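Local coordinates for protein phosphoheptose isomerase (Neisseria gonorrhoeae, PDB 5I01) that isomerises sedoheptulose 7-phosphate to D-glycero-D-manno-heptose 7-phosphate with a zinc cofactor, the first step in making the heptose needed for gonococcal lipooligosaccharide, at residues A15-A20 and T173-E178; K26-P31 and L166-P171; V33-L38 and H143-T148; G55-D60 and V119-S124. The protein carries 1 engineered substitution. All blocks are in the same frame, centred on the assembly; numbering follows the deposited sequence.

Contact 1 of 4, residues A15-A20 and T173-E178; sequences AESIRA and TARIQE. With ZN (zinc ion), chain H.
Arg175 reaches from helix 173-193 to helix 6-27 and forms a salt bridge with Glu16, NH2 meeting OE1 at 2.7 Å. The carboxylate oxygen lies in the guanidinium plane and is met nearly head-on along its C-O bond, but the N-H points somewhat off it, at 146°. The two flat groups are turned 53° from each other, and the side chains cross at about a right angle. On its own helix the same guanidinium holds Glu178 side-on with two nitrogens: NE goes to OE1 at 2.9 Å and NH1 to OE2 at 2.7 Å. Bends at chi2 and chi3 fold the arginine back so that its NE/NH1 edge meets Glu178 while leaving NH2 turned toward Glu16.

The result is a three-residue salt-bridge network between helices whose short axes pass 10.0 Å apart at 54°. One turn of the second helix also serves the active site: Gln177 OE1 binds the zinc ion at 2.0 Å, and His63, Glu67 and His185 of the second subunit complete the site. Glu178 OE2 is hydrogen-bonded to that same His185, which ties the network to the metal's second shell.

Ser17, an uncharged donor, adds a hydrogen bond from OG to Glu178 OE1 at 2.9 Å. This oxygen therefore accepts twice, from Ser17 OG and Arg175 NE on opposite faces of the carboxylate plane.

Apolar packing is slight. Arg175 CD rests on Ser17 CA at 3.7 Å, and Ala20 CB faces Arg175 CB at 4.3 Å.

Contact 2 of 4, residues K26-P31 and L166-P171; sequences KILVEP and LNVPHP
Leu28 brings the fork of its side chain against the carbonyl oxygen of the flat Asn167-Val168 peptide, both methyls approaching obliquely from one side of the peptide plane, with CD2 3.3 Å and CD1 3.6 Å from Asn167 O. The other flat group here, the His170 ring, has Pro171 CD over one face, 3.3 Å above the plane and displaced toward the rim. Glu16, Ala20 and Arg175 also pack on this imidazole, so the ring lies against both helices 6-27 and 173-193.

The remaining contacts are apolar. Ile27 and Pro169 meet tip to tip, CD1 to CG at 3.6 Å. Ile27 CG1 sits in the crowded position between backbone N and carbonyl carbon (chi1 65°), which aims CD1 at the proline ring. Pro169 is the centre of an inverse gamma turn, closed by a weak bond from His170 N to Val168 O. Leu28 CD1 reaches Val168 CG2 at 4.3 Å. At the far end Leu166 CD2 lies 3.4 Å from Pro31 CB.

Leu28 is the N-cap residue where helix 6-27 breaks into helix 29-44, and its carbonyl accepts from Thr32 OG1. The joint thus packs on strand 164-168, an outermost strand of the parallel sheet within this chain. Asn167 hydrogen-bonds to Thr148 OG1 of the neighbouring strand 143-149 and to Arg150 O just after it, and Leu166 and Val168 also pack on helix 173-193.

Contact 3 of 4, residues V33-L38 and H143-T148; sequences VQAAEL and HVIALT
Leu38 sets its two methyls against two residues of the strand 143-149: CD1 goes to His143 and CD2 to Ile145. Its CG lies anti to the backbone N (chi1 180°), carrying the fork from the helix toward the sheet. Leu38 and His143 cross obliquely, with CD1 3.7 Å from CD2 of the imidazole and the leucine's CD2 3.8 Å from His143 CB, so both the ring and its stem are touched.

Against Ile145 the same leucine lies differently. The two side chains run past one another in opposite directions, and Leu38 CD2 approaches Ile145 CG1 at 4.0 Å. One turn earlier on the helix, Ala35 meets both branches of Ile145: Ala35 CB lies 3.9 Å from Ile145 CG2, and Ala35 O lies 3.4 Å from CD1, the end of the branch whose CG1 meets Leu38. Ile145 CG1 is anti to its carbonyl carbon (chi1 -63°), which places CD1 over that turn of the helix. Ile145 is therefore wedged between Ala35 and Leu38.

Val144 points its CB away from this helix, and Ala146 packs on helix 153-158. Strand and helix run roughly antiparallel, at 142°, with short axes 9.6 Å apart. Ala35 also touches Val164 and Leu166 of the next strand and Met187 of helix 173-193. Such a helix laid on a central parallel sheet is characteristic of the three-layered alpha-beta-alpha sandwich of the SIS domain.

Contact 4 of 4, residues G55-D60 and V119-S124; sequences GGSAAD and VGISTS
Two loops predicted to line the substrate site of this SIS fold come together here: the glycine turn entering helix 56-69 and the serine-rich end of strand 117-122. Ser57, on the first turn of the helix, packs on Ile121, its CB 3.5 Å from CG2 and its OG 3.6 Å from that same methyl. Ile121 uses both branches. With CG2 anti to the backbone N and CG1 anti to the carbonyl carbon (chi1 -50°), CG2 faces Ser57 while CD1 reaches further along the helix to Asp60 CB at 4.1 Å. The same CD1 also passes 3.9 Å from Ser57 O.

Helix and strand lie almost antiparallel, their short axes 8.2 Å apart at 152°, as expected where a helix returns across a strand of a parallel alpha-beta sheet. Gly55, at the N-cap position, has a positive phi; its carbonyl accepts from Ala58 N. Gly55 and Gly56, together with Ser122, Thr123 and Ser124, are predicted to bind the substrate; in SIS isomerases such a serine-rich loop typically holds the sugar phosphate.

The polar link between the segments is made by water. A water sits 2.7 Å from Ser57 OG and accepts a weak bond from Thr123 N, at 3.4 Å. Beside it, Thr123 CG2 approaches Ser57 OG at 4.0 Å. Ser122 points its CB away from the helix, and its OG bonds to Ser127 OG, another residue predicted to bind substrate. Thr92 and Ser89 of the third subunit hydrogen-bond to the backbone N and O of Gly55.

From the N terminus, the chain contributes 15-20, 26-31, 33-38 and 55-60, then meets their partners in reverse order: 119-124, 143-148, 166-171 and 173-178. The four loops are thus nested without crossing. Contact 4 closes the innermost, between helix 56-69 and strand 117-122; contact 3 closes the next, bringing helix 29-44 to strand 143-149; contact 2 sets the joint of the two N-terminal helices on strand 164-168; contact 1 closes the outermost, between helices 6-27 and 173-193. Contacts 4, 3 and 2 therefore reach three successive strands of one sheet. Gln177 packs against Gly56, bringing contact 1 back to contact 4 near the active site.

Contact 1 of 4, residues A15-A20 and T173-E178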
loop_
_atom_site.group_PDB
_atom_site.type_symbol
_atom_site.label_atom_id
_atom_site.label_comp_id
_atom_site.label_asym_id
_atom_site.label_seq_id
_atom_site.Cartn_x
_atom_site.Cartn_y
_atom_site.Cartn_z
ATOM N N ALA A 15 -15.426 -26.235 12.092
ATOM C CA ALA A 15 -16.313 -26.446 13.246
ATOM C C ALA A 15 -16.112 -25.357 14.287
ATOM O O ALA A 15 -17.086 -24.770 14.771
ATOM C CB ALA A 15 -16.113 -27.827 13.862
ATOM N N GLU A 16 -14.852 -25.058 14.593
ATOM C CA GLU A 16 -14.534 -23.974 15.516
ATOM C C GLU A 16 -15.069 -22.627 15.020
ATOM O O GLU A 16 -15.624 -21.859 15.812
ATOM C CB GLU A 16 -13.027 -23.894 15.797
ATOM C CG GLU A 16 -12.690 -23.088 17.052
ATOM C CD GLU A 16 -11.206 -22.821 17.242
ATOM O OE1 GLU A 16 -10.499 -22.624 16.234
ATOM O OE2 GLU A 16 -10.747 -22.778 18.409
ATOM N N SER A 17 -14.925 -22.352 13.719
ATOM C CA SER A 17 -15.412 -21.094 13.121
ATOM C C SER A 17 -16.936 -20.989 13.144
ATOM O O SER A 17 -17.480 -19.925 13.407
ATOM C CB SER A 17 -14.907 -20.930 11.682
ATOM O OG SER A 17 -15.178 -19.614 11.192
ATOM N N ILE A 18 -17.615 -22.096 12.867
ATOM C CA ILE A 18 -19.071 -22.167 13.041
ATOM C C ILE A 18 -19.461 -21.894 14.505
ATOM O O ILE A 18 -20.271 -20.998 14.755
ATOM C CB ILE A 18 -19.648 -23.512 12.529
ATOM C CG1 ILE A 18 -19.571 -23.558 10.993
ATOM C CG2 ILE A 18 -21.095 -23.707 12.979
ATOM C CD1 ILE A 18 -19.535 -24.961 10.417
ATOM N N ARG A 19 -18.874 -22.634 15.459
ATOM C CA ARG A 19 -19.155 -22.425 16.900
ATOM C C ARG A 19 -18.986 -20.971 17.315
ATOM O O ARG A 19 -19.836 -20.425 18.015
ATOM C CB ARG A 19 -18.246 -23.278 17.799
ATOM C CG ARG A 19 -18.549 -24.769 17.804
ATOM C CD ARG A 19 -18.062 -25.436 19.077
ATOM N NE ARG A 19 -16.645 -25.198 19.362
ATOM C CZ ARG A 19 -15.615 -25.793 18.758
ATOM N NH1 ARG A 19 -15.790 -26.684 17.775
ATOM N NH2 ARG A 19 -14.382 -25.491 19.146
ATOM N N ALA A 20 -17.884 -20.361 16.873
ATOM C CA ALA A 20 -17.565 -18.960 17.194
ATOM C C ALA A 20 -18.618 -17.980 16.714
ATOM O O ALA A 20 -18.928 -17.022 17.410
ATOM C CB ALA A 20 -16.210 -18.580 16.637
ATOM N N THR A 173 -7.126 -15.649 17.811
ATOM C CA THR A 173 -6.961 -14.568 16.833
ATOM C C THR A 173 -7.619 -14.812 15.470
ATOM O O THR A 173 -8.351 -13.964 14.971
ATOM C CB THR A 173 -5.457 -14.334 16.615
ATOM O OG1 THR A 173 -4.821 -14.220 17.897
ATOM C CG2 THR A 173 -5.193 -13.058 15.796
ATOM N N ALA A 174 -7.343 -15.974 14.878
ATOM C CA ALA A 174 -7.927 -16.358 13.603
ATOM C C ALA A 174 -9.464 -16.321 13.625
ATOM O O ALA A 174 -10.079 -15.792 12.711
ATOM C CB ALA A 174 -7.422 -17.733 13.181
ATOM N N ARG A 175 -10.080 -16.841 14.680
ATOM C CA ARG A 175 -11.548 -16.807 14.797
ATOM C C ARG A 175 -12.078 -15.381 14.993
ATOM O O ARG A 175 -13.159 -15.045 14.516
ATOM C CB ARG A 175 -12.014 -17.685 15.957
ATOM C CG ARG A 175 -11.595 -19.146 15.847
ATOM C CD ARG A 175 -12.305 -19.858 14.722
ATOM N NE ARG A 175 -11.615 -19.761 13.446
ATOM C CZ ARG A 175 -10.542 -20.469 13.084
ATOM N NH1 ARG A 175 -10.017 -20.290 11.874
ATOM N NH2 ARG A 175 -9.982 -21.353 13.903
ATOM N N ILE A 176 -11.313 -14.546 15.688
ATOM C CA ILE A 176 -11.702 -13.156 15.925
ATOM C C ILE A 176 -11.695 -12.355 14.614
ATOM O O ILE A 176 -12.665 -11.657 14.330
ATOM C CB ILE A 176 -10.804 -12.488 16.989
ATOM C CG1 ILE A 176 -10.983 -13.180 18.346
ATOM C CG2 ILE A 176 -11.141 -11.010 17.135
ATOM C CD1 ILE A 176 -9.766 -13.091 19.234
ATOM N N GLN A 177 -10.622 -12.462 13.829
ATOM C CA GLN A 177 -10.554 -11.819 12.502
ATOM C C GLN A 177 -11.742 -12.206 11.623
ATOM O O GLN A 177 -12.352 -11.350 11.003
ATOM C CB GLN A 177 -9.240 -12.153 11.773
ATOM C CG GLN A 177 -8.050 -11.321 12.234
ATOM C CD GLN A 177 -6.676 -11.927 11.893
ATOM O OE1 GLN A 177 -6.559 -12.950 11.197
ATOM N NE2 GLN A 177 -5.621 -11.284 12.399
ATOM N N GLU A 178 -12.074 -13.495 11.596
ATOM C CA GLU A 178 -13.164 -14.016 10.759
ATOM C C GLU A 178 -14.533 -13.464 11.150
ATOM O O GLU A 178 -15.362 -13.210 10.276
ATOM C CB GLU A 178 -13.188 -15.536 10.807
ATOM C CG GLU A 178 -11.981 -16.170 10.135
ATOM C CD GLU A 178 -11.709 -17.596 10.591
ATOM O OE1 GLU A 178 -12.598 -18.216 11.234
ATOM O OE2 GLU A 178 -10.588 -18.103 10.308
HETATM ZN ZN ZN H . -5.182 -13.944 10.131
#

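Contact 2 of 4, residues K26-P31 and L166-P171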
loop_
_atom_site.group_PDB
_atom_site.type_symbol
_atom_site.label_atom_id
_atom_site.label_comp_id
_atom_site.label_asym_id
_atom_site.label_seq_id
_atom_site.Cartn_x
_atom_site.Cartn_y
_atom_site.Cartn_z
ATOM N N LYS A 26 -25.521 -14.492 19.364
ATOM C CA LYS A 26 -26.335 -14.230 20.557
ATOM C C LYS A 26 -26.139 -12.824 21.145
ATOM O O LYS A 26 -27.086 -12.253 21.674
ATOM C CB LYS A 26 -26.079 -15.293 21.640
ATOM C CG LYS A 26 -26.510 -16.692 21.222
ATOM C CD LYS A 26 -26.216 -17.760 22.262
ATOM C CE LYS A 26 -26.584 -19.133 21.707
ATOM N NZ LYS A 26 -26.561 -20.236 22.715
ATOM N N ILE A 27 -24.934 -12.266 21.047
ATOM C CA ILE A 27 -24.581 -11.047 21.797
ATOM C C ILE A 27 -24.073 -9.826 20.992
ATOM O O ILE A 27 -23.805 -8.785 21.590
ATOM C CB ILE A 27 -23.563 -11.394 22.908
ATOM C CG1 ILE A 27 -22.222 -11.883 22.326
ATOM C CG2 ILE A 27 -24.138 -12.452 23.845
ATOM C CD1 ILE A 27 -21.016 -11.451 23.135
ATOM N N LEU A 28 -23.946 -9.943 19.664
ATOM C CA LEU A 28 -23.413 -8.862 18.811
ATOM C C LEU A 28 -24.416 -8.309 17.804
ATOM O O LEU A 28 -24.047 -7.494 16.967
ATOM C CB LEU A 28 -22.154 -9.336 18.066
ATOM C CG LEU A 28 -20.896 -9.523 18.918
ATOM C CD1 LEU A 28 -19.770 -10.179 18.127
ATOM C CD2 LEU A 28 -20.449 -8.182 19.480
ATOM N N VAL A 29 -25.684 -8.702 17.891
ATOM C CA VAL A 29 -26.680 -8.142 16.983
ATOM C C VAL A 29 -26.997 -6.697 17.368
ATOM O O VAL A 29 -26.907 -5.822 16.514
ATOM C CB VAL A 29 -27.955 -9.002 16.879
ATOM C CG1 VAL A 29 -28.983 -8.345 15.957
ATOM C CG2 VAL A 29 -27.602 -10.377 16.335
ATOM N N GLU A 30 -27.335 -6.442 18.637
ATOM C CA GLU A 30 -27.693 -5.066 19.079
ATOM C C GLU A 30 -26.524 -4.059 18.939
ATOM O O GLU A 30 -26.730 -2.966 18.401
ATOM C CB GLU A 30 -28.274 -5.020 20.524
ATOM C CG GLU A 30 -29.563 -5.810 20.765
ATOM C CD GLU A 30 -30.820 -5.194 20.143
ATOM O OE1 GLU A 30 -30.744 -4.101 19.528
ATOM O OE2 GLU A 30 -31.905 -5.818 20.271
ATOM N N PRO A 31 -25.303 -4.421 19.405
ATOM C CA PRO A 31 -24.150 -3.521 19.228
ATOM C C PRO A 31 -23.812 -3.209 17.764
ATOM O O PRO A 31 -23.579 -2.046 17.441
ATOM C CB PRO A 31 -23.001 -4.287 19.897
ATOM C CG PRO A 31 -23.658 -5.194 20.867
ATOM C CD PRO A 31 -24.922 -5.616 20.186
ATOM N N LEU A 166 -17.629 -3.656 19.876
ATOM C CA LEU A 166 -17.965 -4.906 19.216
ATOM C C LEU A 166 -16.884 -5.924 19.604
ATOM O O LEU A 166 -15.867 -6.094 18.916
ATOM C CB LEU A 166 -18.069 -4.710 17.690
ATOM C CG LEU A 166 -19.067 -3.659 17.171
ATOM C CD1 LEU A 166 -19.027 -3.501 15.662
ATOM C CD2 LEU A 166 -20.479 -4.011 17.577
ATOM N N ASN A 167 -17.096 -6.588 20.733
ATOM C CA ASN A 167 -16.158 -7.594 21.193
ATOM C C ASN A 167 -16.599 -8.986 20.755
ATOM O O ASN A 167 -17.735 -9.387 20.999
ATOM C CB ASN A 167 -15.987 -7.554 22.712
ATOM C CG ASN A 167 -14.890 -8.473 23.178
ATOM O OD1 ASN A 167 -13.706 -8.235 22.916
ATOM N ND2 ASN A 167 -15.273 -9.561 23.810
ATOM N N VAL A 168 -15.681 -9.702 20.108
ATOM C CA VAL A 168 -15.861 -11.097 19.772
ATOM C C VAL A 168 -15.362 -11.914 20.964
ATOM O O VAL A 168 -14.163 -11.909 21.244
ATOM C CB VAL A 168 -15.069 -11.466 18.499
ATOM C CG1 VAL A 168 -15.207 -12.951 18.187
ATOM C CG2 VAL A 168 -15.547 -10.628 17.320
ATOM N N PRO A 169 -16.270 -12.613 21.684
ATOM C CA PRO A 169 -15.822 -13.332 22.879
ATOM C C PRO A 169 -15.205 -14.682 22.505
ATOM O O PRO A 169 -15.871 -15.719 22.550
ATOM C CB PRO A 169 -17.114 -13.481 23.680
ATOM C CG PRO A 169 -18.158 -13.652 22.628
ATOM C CD PRO A 169 -17.713 -12.814 21.454
ATOM N N HIS A 170 -13.944 -14.650 22.097
ATOM C CA HIS A 170 -13.236 -15.858 21.680
ATOM C C HIS A 170 -11.739 -15.704 21.924
ATOM O O HIS A 170 -11.224 -14.603 21.802
ATOM C CB HIS A 170 -13.519 -16.180 20.207
ATOM C CG HIS A 170 -13.315 -17.622 19.872
ATOM N ND1 HIS A 170 -12.092 -18.121 19.491
ATOM C CD2 HIS A 170 -14.149 -18.686 19.933
ATOM C CE1 HIS A 170 -12.183 -19.427 19.309
ATOM N NE2 HIS A 170 -13.425 -19.793 19.556
ATOM N N PRO A 171 -11.047 -16.791 22.316
ATOM C CA PRO A 171 -9.604 -16.686 22.564
ATOM C C PRO A 171 -8.701 -16.562 21.320
ATOM O O PRO A 171 -7.714 -15.825 21.339
ATOM C CB PRO A 171 -9.285 -18.001 23.299
ATOM C CG PRO A 171 -10.350 -18.940 22.890
ATOM C CD PRO A 171 -11.574 -18.081 22.802
#

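Contact 3 of 4, residues V33-L38 and H143-T148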
loop_
_atom_site.group_PDB
_atom_site.type_symbol
_atom_site.label_atom_id
_atom_site.label_comp_id
_atom_site.label_asym_id
_atom_site.label_seq_id
_atom_site.Cartn_x
_atom_site.Cartn_y
_atom_site.Cartn_z
ATOM N N VAL A 33 -25.836 -3.081 15.282
ATOM C CA VAL A 33 -26.829 -2.089 14.851
ATOM C C VAL A 33 -26.436 -0.693 15.368
ATOM O O VAL A 33 -26.453 0.270 14.603
ATOM C CB VAL A 33 -28.273 -2.471 15.269
ATOM C CG1 VAL A 33 -29.259 -1.361 14.927
ATOM C CG2 VAL A 33 -28.710 -3.759 14.576
ATOM N N GLN A 34 -26.059 -0.588 16.640
ATOM C CA GLN A 34 -25.620 0.695 17.219
ATOM C C GLN A 34 -24.426 1.290 16.461
ATOM O O GLN A 34 -24.374 2.504 16.257
ATOM C CB GLN A 34 -25.222 0.556 18.698
ATOM C CG GLN A 34 -26.323 0.217 19.689
ATOM C CD GLN A 34 -25.750 -0.017 21.088
ATOM O OE1 GLN A 34 -25.043 0.844 21.627
ATOM N NE2 GLN A 34 -26.032 -1.191 21.673
ATOM N N ALA A 35 -23.471 0.436 16.075
ATOM C CA ALA A 35 -22.279 0.858 15.326
ATOM C C ALA A 35 -22.616 1.383 13.931
ATOM O O ALA A 35 -22.060 2.396 13.485
ATOM C CB ALA A 35 -21.289 -0.288 15.218
ATOM N N ALA A 36 -23.523 0.686 13.248
ATOM C CA ALA A 36 -24.003 1.103 11.941
ATOM C C ALA A 36 -24.801 2.413 12.009
ATOM O O ALA A 36 -24.615 3.305 11.169
ATOM C CB ALA A 36 -24.848 -0.002 11.328
ATOM N N GLU A 37 -25.689 2.517 13.001
ATOM C CA GLU A 37 -26.471 3.742 13.236
ATOM C C GLU A 37 -25.549 4.940 13.426
ATOM O O GLU A 37 -25.763 5.991 12.823
ATOM C CB GLU A 37 -27.409 3.585 14.453
ATOM C CG GLU A 37 -28.673 2.771 14.156
ATOM C CD GLU A 37 -29.543 2.456 15.380
ATOM O OE1 GLU A 37 -29.071 2.576 16.539
ATOM O OE2 GLU A 37 -30.722 2.068 15.177
ATOM N N LEU A 38 -24.514 4.761 14.247
ATOM C CA LEU A 38 -23.501 5.797 14.470
ATOM C C LEU A 38 -22.768 6.232 13.190
ATOM O O LEU A 38 -22.495 7.417 13.007
ATOM C CB LEU A 38 -22.483 5.321 15.510
ATOM C CG LEU A 38 -21.354 6.296 15.847
ATOM C CD1 LEU A 38 -21.908 7.660 16.238
ATOM C CD2 LEU A 38 -20.485 5.722 16.953
ATOM N N HIS A 143 -16.302 10.013 17.671
ATOM C CA HIS A 143 -16.822 8.804 18.317
ATOM C C HIS A 143 -16.018 7.601 17.838
ATOM O O HIS A 143 -15.418 7.646 16.767
ATOM C CB HIS A 143 -18.303 8.636 18.014
ATOM C CG HIS A 143 -19.104 9.879 18.247
ATOM N ND1 HIS A 143 -19.100 10.549 19.450
ATOM C CD2 HIS A 143 -19.916 10.586 17.426
ATOM C CE1 HIS A 143 -19.882 11.611 19.364
ATOM N NE2 HIS A 143 -20.393 11.655 18.147
ATOM N N VAL A 144 -15.994 6.536 18.634
ATOM C CA VAL A 144 -15.139 5.375 18.356
ATOM C C VAL A 144 -15.982 4.109 18.245
ATOM O O VAL A 144 -16.951 3.940 18.984
ATOM C CB VAL A 144 -14.023 5.221 19.423
ATOM C CG1 VAL A 144 -13.153 3.991 19.175
ATOM C CG2 VAL A 144 -13.141 6.456 19.418
ATOM N N ILE A 145 -15.627 3.249 17.288
ATOM C CA ILE A 145 -16.183 1.903 17.185
ATOM C C ILE A 145 -15.005 0.947 17.265
ATOM O O ILE A 145 -14.164 0.910 16.367
ATOM C CB ILE A 145 -16.971 1.686 15.876
ATOM C CG1 ILE A 145 -18.176 2.624 15.824
ATOM C CG2 ILE A 145 -17.429 0.227 15.737
ATOM C CD1 ILE A 145 -18.800 2.756 14.451
ATOM N N ALA A 146 -14.938 0.192 18.355
ATOM C CA ALA A 146 -13.843 -0.732 18.584
ATOM C C ALA A 146 -14.265 -2.125 18.145
ATOM O O ALA A 146 -15.313 -2.614 18.572
ATOM C CB ALA A 146 -13.461 -0.736 20.055
ATOM N N LEU A 147 -13.457 -2.746 17.282
ATOM C CA LEU A 147 -13.591 -4.158 16.964
ATOM C C LEU A 147 -12.484 -4.888 17.712
ATOM O O LEU A 147 -11.316 -4.808 17.320
ATOM C CB LEU A 147 -13.514 -4.397 15.448
ATOM C CG LEU A 147 -14.829 -4.137 14.693
ATOM C CD1 LEU A 147 -15.201 -2.660 14.760
ATOM C CD2 LEU A 147 -14.753 -4.575 13.245
ATOM N N THR A 148 -12.856 -5.576 18.798
ATOM C CA THR A 148 -11.903 -6.285 19.673
ATOM C C THR A 148 -12.211 -7.771 19.802
ATOM O O THR A 148 -13.224 -8.249 19.294
ATOM C CB THR A 148 -11.864 -5.680 21.094
ATOM O OG1 THR A 148 -13.087 -5.974 21.782
ATOM C CG2 THR A 148 -11.651 -4.159 21.046
#

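Contact 4 of 4, residues G55-D60 and V119-S124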
loop_
_atom_site.group_PDB
_atom_site.type_symbol
_atom_site.label_atom_id
_atom_site.label_comp_id
_atom_site.label_asym_id
_atom_site.label_seq_id
_atom_site.Cartn_x
_atom_site.Cartn_y
_atom_site.Cartn_z
ATOM N N GLY A 55 -1.756 -6.058 11.138
ATOM C CA GLY A 55 -1.732 -7.426 10.599
ATOM C C GLY A 55 -2.948 -7.751 9.759
ATOM O O GLY A 55 -3.263 -7.042 8.801
ATOM N N GLY A 56 -3.651 -8.816 10.123
ATOM C CA GLY A 56 -4.934 -9.141 9.495
ATOM C C GLY A 56 -5.964 -8.030 9.646
ATOM O O GLY A 56 -6.841 -7.868 8.799
ATOM N N SER A 57 -5.858 -7.259 10.718
ATOM C CA SER A 57 -6.767 -6.141 10.938
ATOM C C SER A 57 -6.467 -4.935 10.061
ATOM O O SER A 57 -7.346 -4.088 9.877
ATOM C CB SER A 57 -6.749 -5.725 12.399
ATOM O OG SER A 57 -6.982 -6.847 13.231
ATOM N N ALA A 58 -5.239 -4.838 9.544
ATOM C CA ALA A 58 -4.884 -3.791 8.580
ATOM C C ALA A 58 -5.561 -4.090 7.269
ATOM O O ALA A 58 -6.098 -3.200 6.639
ATOM C CB ALA A 58 -3.373 -3.698 8.390
ATOM N N ALA A 59 -5.522 -5.359 6.874
ATOM C CA ALA A 59 -6.299 -5.869 5.746
ATOM C C ALA A 59 -7.797 -5.596 5.913
ATOM O O ALA A 59 -8.449 -5.172 4.970
ATOM C CB ALA A 59 -6.052 -7.364 5.556
ATOM N N ASP A 60 -8.332 -5.822 7.107
ATOM C CA ASP A 60 -9.745 -5.538 7.375
ATOM C C ASP A 60 -10.084 -4.051 7.259
ATOM O O ASP A 60 -11.119 -3.704 6.726
ATOM C CB ASP A 60 -10.161 -6.080 8.749
ATOM C CG ASP A 60 -10.141 -7.614 8.811
ATOM O OD1 ASP A 60 -9.871 -8.262 7.770
ATOM O OD2 ASP A 60 -10.392 -8.175 9.903
ATOM N N VAL A 119 -12.828 3.704 13.515
ATOM C CA VAL A 119 -13.022 2.283 13.703
ATOM C C VAL A 119 -11.667 1.694 13.992
ATOM O O VAL A 119 -10.859 1.553 13.092
ATOM C CB VAL A 119 -13.640 1.618 12.461
ATOM C CG1 VAL A 119 -13.738 0.105 12.642
ATOM C CG2 VAL A 119 -15.010 2.227 12.169
ATOM N N GLY A 120 -11.416 1.355 15.252
ATOM C CA GLY A 120 -10.142 0.769 15.661
ATOM C C GLY A 120 -10.292 -0.730 15.751
ATOM O O GLY A 120 -11.177 -1.207 16.444
ATOM N N ILE A 121 -9.429 -1.471 15.060
ATOM C CA ILE A 121 -9.532 -2.928 15.008
ATOM C C ILE A 121 -8.311 -3.527 15.695
ATOM O O ILE A 121 -7.172 -3.150 15.392
ATOM C CB ILE A 121 -9.664 -3.462 13.567
ATOM C CG1 ILE A 121 -10.762 -2.702 12.809
ATOM C CG2 ILE A 121 -10.003 -4.959 13.572
ATOM C CD1 ILE A 121 -10.782 -2.944 11.319
ATOM N N SER A 122 -8.570 -4.460 16.619
ATOM C CA SER A 122 -7.547 -5.046 17.473
ATOM C C SER A 122 -8.036 -6.368 18.080
ATOM O O SER A 122 -8.943 -6.376 18.922
ATOM C CB SER A 122 -7.205 -4.059 18.587
ATOM O OG SER A 122 -6.284 -4.611 19.509
ATOM N N THR A 123 -7.418 -7.480 17.698
ATOM C CA THR A 123 -7.902 -8.783 18.135
ATOM C C THR A 123 -7.759 -9.048 19.630
ATOM O O THR A 123 -8.521 -9.830 20.143
ATOM C CB THR A 123 -7.249 -9.933 17.360
ATOM O OG1 THR A 123 -5.830 -9.887 17.525
ATOM C CG2 THR A 123 -7.608 -9.837 15.875
ATOM N N SER A 124 -6.806 -8.404 20.313
ATOM C CA SER A 124 -6.682 -8.493 21.785
ATOM C C SER A 124 -7.256 -7.293 22.573
ATOM O O SER A 124 -7.459 -7.392 23.785
ATOM C CB SER A 124 -5.216 -8.679 22.179
ATOM O OG SER A 124 -4.428 -7.580 21.753
HETATM O O HOH W 1 -5.152 -7.233 15.213
#